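Local coordinates for protein carbohydrate binding family 6 (Clostridium thermocellum, PDB 5A8C) that probably hydrolyses terminal alpha-L-arabinofuranosyl residues as a family 43 glycoside hydrolase with a five-bladed beta-propeller fold, at residues H85-W97 and P132-L144. Residues are numbered along the deposited sequence; the frame is centred on the assembly and turned at random.
Sequences HGEVFNAKRDSRW and PTGPFKDPLPGPL
Phe136 N donates to Val88 O at 3.2 Å, and Asp138 N donates to Asp94 O at 2.9 Å. These two backbone hydrogen bonds tie the segment 132-144 to the segment 85-97.

Asp94 is the centre of a salt-bridge network. Lys137 NZ meets Asp94 OD1 at 2.7 Å, on its anti side. The lysine chain bends at chi2 (-69°), which brings its end back to the carboxylate. Arg93 holds the same carboxylate side-on, NE to OD1 and NH2 to OD2. Its NE and Lys137 NZ reach OD1 from opposite faces of the carboxylate plane. Asn90 N also donates to OD2. Each oxygen thus accepts from two protein donors, which should hold the carboxylate's rotation. The positive charges probably favour the ionised form.

Trp97 packs against Gly142 and Pro143. Its NE1 points at Asp138 OD2 (3.0 Å), which lies near the indole plane. The nitrogen stands above the carboxylate plane, and the two planes are 82° apart. Tyr117 OH is a second partner of OD2, while OD1 closes an Asx turn with Leu140 N. One indole face takes CH-pi contacts from Gly142 CA and Pro143 CD. Water 3 links Arg96 N to the carbonyls of Asp138 and Leu140.

At the other end, Thr133 CG2 sits over the His85 ring, 3.6 Å from its centroid. Val88 CG2 packs alongside Phe136 CD1 (3.9 Å). The Phe89 and Phe136 side chains cross at about a right angle, and Phe136 O lies at the edge of the Phe89 ring, near CD1.

The contact joins the outermost strand 83-90 of a four-stranded antiparallel sheet to the loop following strand 124-129, and so probably joins adjacent blades of the family 43 five-bladed beta-propeller.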
loop_
_atom_site.group_PDB
_atom_site.type_symbol
_atom_site.label_atom_id
_atom_site.label_comp_id
_atom_site.label_asym_id
_atom_site.label_seq_id
_atom_site.Cartn_x
_atom_site.Cartn_y
_atom_site.Cartn_z
ATOM N N HIS A 85 -3.637 -9.711 -14.700
ATOM C CA HIS A 85 -2.333 -9.626 -15.338
ATOM C C HIS A 85 -1.300 -10.554 -14.729
ATOM O O HIS A 85 -0.104 -10.480 -15.075
ATOM C CB HIS A 85 -1.836 -8.196 -15.343
ATOM C CG HIS A 85 -2.772 -7.239 -16.005
ATOM N ND1 HIS A 85 -3.058 -7.279 -17.349
ATOM C CD2 HIS A 85 -3.529 -6.247 -15.507
ATOM C CE1 HIS A 85 -3.891 -6.290 -17.628
ATOM N NE2 HIS A 85 -4.222 -5.653 -16.535
ATOM N N GLY A 86 -1.713 -11.432 -13.791
ATOM C CA GLY A 86 -0.798 -12.358 -13.181
ATOM C C GLY A 86 0.110 -11.697 -12.162
ATOM O O GLY A 86 -0.185 -10.592 -11.648
ATOM N N GLU A 87 1.192 -12.365 -11.843
ATOM C CA GLU A 87 2.184 -11.853 -10.945
ATOM C C GLU A 87 3.252 -11.176 -11.768
ATOM O O GLU A 87 3.918 -11.791 -12.561
ATOM C CB GLU A 87 2.705 -12.916 -9.978
ATOM C CG GLU A 87 1.776 -13.169 -8.774
ATOM C CD GLU A 87 0.477 -13.808 -9.182
ATOM O OE1 GLU A 87 0.529 -14.972 -9.645
ATOM O OE2 GLU A 87 -0.579 -13.197 -9.029
ATOM N N VAL A 88 3.425 -9.871 -11.543
ATOM C CA VAL A 88 4.250 -8.992 -12.356
ATOM C C VAL A 88 5.638 -8.738 -11.788
ATOM O O VAL A 88 6.466 -8.179 -12.480
ATOM C CB VAL A 88 3.514 -7.646 -12.613
ATOM C CG1 VAL A 88 2.208 -7.887 -13.340
ATOM C CG2 VAL A 88 3.302 -6.863 -11.300
ATOM N N PHE A 89 5.878 -9.211 -10.561
ATOM C CA PHE A 89 7.161 -9.101 -9.907
ATOM C C PHE A 89 7.269 -10.272 -8.967
ATOM O O PHE A 89 6.359 -10.511 -8.192
ATOM C CB PHE A 89 7.317 -7.780 -9.095
ATOM C CG PHE A 89 8.594 -7.639 -8.355
ATOM C CD1 PHE A 89 9.795 -7.484 -9.036
ATOM C CD2 PHE A 89 8.625 -7.746 -6.979
ATOM C CE1 PHE A 89 10.981 -7.373 -8.347
ATOM C CE2 PHE A 89 9.819 -7.618 -6.283
ATOM C CZ PHE A 89 10.987 -7.455 -6.973
ATOM N N ASN A 90 8.459 -10.925 -8.963
ATOM C CA ASN A 90 8.763 -12.013 -8.060
ATOM C C ASN A 90 10.113 -11.693 -7.449
ATOM O O ASN A 90 11.054 -11.538 -8.196
ATOM C CB ASN A 90 8.763 -13.356 -8.826
ATOM C CG ASN A 90 9.183 -14.515 -7.976
ATOM O OD1 ASN A 90 10.312 -14.576 -7.509
ATOM N ND2 ASN A 90 8.273 -15.418 -7.729
ATOM N N ALA A 91 10.192 -11.553 -6.139
ATOM C CA ALA A 91 11.438 -11.046 -5.544
ATOM C C ALA A 91 12.642 -11.905 -5.852
ATOM O O ALA A 91 13.706 -11.393 -6.185
ATOM C CB ALA A 91 11.255 -10.840 -4.069
ATOM N N LYS A 92 12.509 -13.220 -5.744
ATOM C CA LYS A 92 13.672 -14.091 -6.016
ATOM C C LYS A 92 14.095 -14.081 -7.471
ATOM O O LYS A 92 15.263 -14.166 -7.783
ATOM C CB LYS A 92 13.393 -15.492 -5.565
ATOM C CG LYS A 92 13.416 -15.688 -4.066
ATOM C CD LYS A 92 13.234 -17.113 -3.639
ATOM C CE LYS A 92 13.274 -17.328 -2.134
ATOM N NZ LYS A 92 13.373 -18.771 -1.799
ATOM N N ARG A 93 13.111 -14.013 -8.373
ATOM C CA ARG A 93 13.408 -14.056 -9.801
ATOM C C ARG A 93 13.916 -12.707 -10.333
ATOM O O ARG A 93 14.646 -12.651 -11.305
ATOM C CB ARG A 93 12.132 -14.442 -10.543
ATOM C CG ARG A 93 12.256 -14.750 -12.017
ATOM C CD ARG A 93 10.892 -14.880 -12.701
ATOM N NE ARG A 93 10.164 -13.622 -12.635
ATOM C CZ ARG A 93 8.833 -13.497 -12.728
ATOM N NH1 ARG A 93 8.055 -14.556 -13.007
ATOM N NH2 ARG A 93 8.252 -12.294 -12.554
ATOM N N ASP A 94 13.423 -11.614 -9.730
ATOM C CA ASP A 94 13.485 -10.283 -10.345
ATOM C C ASP A 94 14.307 -9.290 -9.517
ATOM O O ASP A 94 14.383 -8.141 -9.930
ATOM C CB ASP A 94 12.068 -9.750 -10.573
ATOM C CG ASP A 94 11.222 -10.596 -11.471
ATOM O OD1 ASP A 94 11.784 -11.255 -12.392
ATOM O OD2 ASP A 94 9.975 -10.579 -11.309
ATOM N N SER A 95 14.944 -9.729 -8.436
ATOM C CA SER A 95 15.896 -8.969 -7.689
ATOM C C SER A 95 17.089 -9.837 -7.388
ATOM O O SER A 95 16.992 -11.070 -7.357
ATOM C CB SER A 95 15.338 -8.443 -6.391
ATOM O OG SER A 95 15.348 -9.408 -5.388
ATOM N N ARG A 96 18.210 -9.194 -7.086
ATOM C CA ARG A 96 19.443 -9.883 -6.742
ATOM C C ARG A 96 19.616 -10.090 -5.260
ATOM O O ARG A 96 20.516 -10.826 -4.870
ATOM C CB ARG A 96 20.622 -9.132 -7.308
ATOM C CG ARG A 96 20.688 -9.216 -8.818
ATOM C CD ARG A 96 21.898 -8.502 -9.349
ATOM N NE ARG A 96 21.672 -7.065 -9.438
ATOM C CZ ARG A 96 22.628 -6.140 -9.306
ATOM N NH1 ARG A 96 23.843 -6.484 -8.962
ATOM N NH2 ARG A 96 22.365 -4.887 -9.588
ATOM N N TRP A 97 18.745 -9.515 -4.439
ATOM C CA TRP A 97 18.982 -9.499 -3.004
ATOM C C TRP A 97 17.770 -9.867 -2.146
ATOM O O TRP A 97 17.938 -10.192 -0.995
ATOM C CB TRP A 97 19.522 -8.099 -2.575
ATOM C CG TRP A 97 18.481 -7.023 -2.833
ATOM C CD1 TRP A 97 18.234 -6.356 -3.991
ATOM C CD2 TRP A 97 17.469 -6.586 -1.924
ATOM N NE1 TRP A 97 17.119 -5.555 -3.869
ATOM C CE2 TRP A 97 16.631 -5.680 -2.611
ATOM C CE3 TRP A 97 17.173 -6.873 -0.574
ATOM C CZ2 TRP A 97 15.555 -5.073 -2.000
ATOM C CZ3 TRP A 97 16.086 -6.253 0.011
ATOM C CH2 TRP A 97 15.277 -5.374 -0.702
ATOM N N PRO A 132 2.995 -1.220 -17.369
ATOM C CA PRO A 132 2.319 -1.424 -16.100
ATOM C C PRO A 132 2.270 -2.849 -15.658
ATOM O O PRO A 132 2.060 -3.147 -14.482
ATOM C CB PRO A 132 0.935 -0.833 -16.329
ATOM C CG PRO A 132 0.716 -0.987 -17.831
ATOM C CD PRO A 132 2.071 -0.727 -18.416
ATOM N N THR A 133 2.388 -3.793 -16.607
ATOM C CA THR A 133 2.257 -5.189 -16.301
ATOM C C THR A 133 3.559 -5.943 -16.335
ATOM O O THR A 133 3.603 -7.185 -16.277
ATOM C CB THR A 133 1.198 -5.831 -17.180
ATOM O OG1 THR A 133 1.573 -5.654 -18.539
ATOM C CG2 THR A 133 -0.157 -5.223 -16.909
ATOM N N GLY A 134 4.684 -5.223 -16.331
ATOM C CA GLY A 134 5.979 -5.842 -16.179
ATOM C C GLY A 134 6.499 -6.430 -17.454
ATOM O O GLY A 134 5.990 -6.143 -18.542
ATOM N N PRO A 135 7.498 -7.261 -17.357
ATOM C CA PRO A 135 8.182 -7.678 -16.149
ATOM C C PRO A 135 8.800 -6.533 -15.356
ATOM O O PRO A 135 9.328 -5.608 -16.012
ATOM C CB PRO A 135 9.322 -8.539 -16.748
ATOM C CG PRO A 135 8.861 -8.906 -18.119
ATOM C CD PRO A 135 8.141 -7.736 -18.593
ATOM N N PHE A 136 8.662 -6.529 -14.024
ATOM C CA PHE A 136 9.393 -5.597 -13.198
ATOM C C PHE A 136 10.683 -6.195 -12.757
ATOM O O PHE A 136 10.742 -7.356 -12.356
ATOM C CB PHE A 136 8.561 -5.198 -11.988
ATOM C CG PHE A 136 7.386 -4.273 -12.282
ATOM C CD1 PHE A 136 6.173 -4.726 -12.767
ATOM C CD2 PHE A 136 7.529 -2.908 -12.081
ATOM C CE1 PHE A 136 5.146 -3.872 -13.022
ATOM C CE2 PHE A 136 6.494 -2.035 -12.327
ATOM C CZ PHE A 136 5.291 -2.512 -12.816
ATOM N N LYS A 137 11.760 -5.380 -12.741
ATOM C CA LYS A 137 13.081 -5.833 -12.333
ATOM C C LYS A 137 13.682 -4.810 -11.397
ATOM O O LYS A 137 13.663 -3.602 -11.680
ATOM C CB LYS A 137 14.001 -6.034 -13.530
ATOM C CG LYS A 137 13.591 -7.139 -14.496
ATOM C CD LYS A 137 13.749 -8.515 -13.894
ATOM C CE LYS A 137 13.437 -9.620 -14.887
ATOM N NZ LYS A 137 13.724 -10.950 -14.280
ATOM N N ASP A 138 14.241 -5.268 -10.280
ATOM C CA ASP A 138 14.951 -4.385 -9.348
ATOM C C ASP A 138 16.374 -4.204 -9.846
ATOM O O ASP A 138 17.097 -5.183 -9.994
ATOM C CB ASP A 138 14.881 -4.970 -7.929
ATOM C CG ASP A 138 15.611 -4.156 -6.881
ATOM O OD1 ASP A 138 16.514 -3.395 -7.215
ATOM O OD2 ASP A 138 15.164 -4.257 -5.685
ATOM N N PRO A 139 16.757 -2.966 -10.188
ATOM C CA PRO A 139 18.096 -2.727 -10.787
ATOM C C PRO A 139 19.227 -2.681 -9.792
ATOM O O PRO A 139 20.376 -2.586 -10.225
ATOM C CB PRO A 139 17.915 -1.368 -11.433
ATOM C CG PRO A 139 16.966 -0.642 -10.485
ATOM C CD PRO A 139 15.986 -1.720 -10.024
ATOM N N LEU A 140 18.935 -2.748 -8.498
ATOM C CA LEU A 140 19.929 -2.409 -7.483
ATOM C C LEU A 140 20.557 -3.671 -6.883
ATOM O O LEU A 140 19.933 -4.734 -6.803
ATOM C CB LEU A 140 19.266 -1.621 -6.347
ATOM C CG LEU A 140 18.634 -0.304 -6.756
ATOM C CD1 LEU A 140 18.079 0.410 -5.529
ATOM C CD2 LEU A 140 19.504 0.605 -7.577
ATOM N N PRO A 141 21.779 -3.549 -6.379
ATOM C CA PRO A 141 22.429 -4.691 -5.735
ATOM C C PRO A 141 21.919 -4.975 -4.331
ATOM O O PRO A 141 22.222 -6.037 -3.777
ATOM C CB PRO A 141 23.906 -4.288 -5.722
ATOM C CG PRO A 141 23.880 -2.795 -5.690
ATOM C CD PRO A 141 22.710 -2.407 -6.538
ATOM N N GLY A 142 21.211 -4.029 -3.733
ATOM C CA GLY A 142 20.679 -4.166 -2.404
ATOM C C GLY A 142 19.473 -3.276 -2.245
ATOM O O GLY A 142 19.003 -2.652 -3.201
ATOM N N PRO A 143 18.943 -3.220 -1.026
ATOM C CA PRO A 143 17.736 -2.403 -0.790
ATOM C C PRO A 143 17.959 -0.938 -1.090
ATOM O O PRO A 143 19.026 -0.375 -0.800
ATOM C CB PRO A 143 17.408 -2.666 0.659
ATOM C CG PRO A 143 18.563 -3.322 1.249
ATOM C CD PRO A 143 19.377 -3.942 0.185
ATOM N N LEU A 144 16.918 -0.299 -1.539
ATOM C CA LEU A 144 16.857 1.134 -1.700
ATOM C C LEU A 144 16.935 1.816 -0.316
ATOM O O LEU A 144 17.584 2.864 -0.158
ATOM C CB LEU A 144 15.608 1.526 -2.448
ATOM C CG LEU A 144 15.360 3.017 -2.635
ATOM C CD1 LEU A 144 16.475 3.686 -3.412
ATOM C CD2 LEU A 144 14.041 3.248 -3.362
HETATM O O HOH W 1 16.545 -11.153 -13.781
HETATM O O HOH W 2 17.058 -8.120 -11.115
HETATM O O HOH W 3 18.058 -6.431 -7.641
HETATM O O HOH W 4 19.635 -5.772 -10.954
#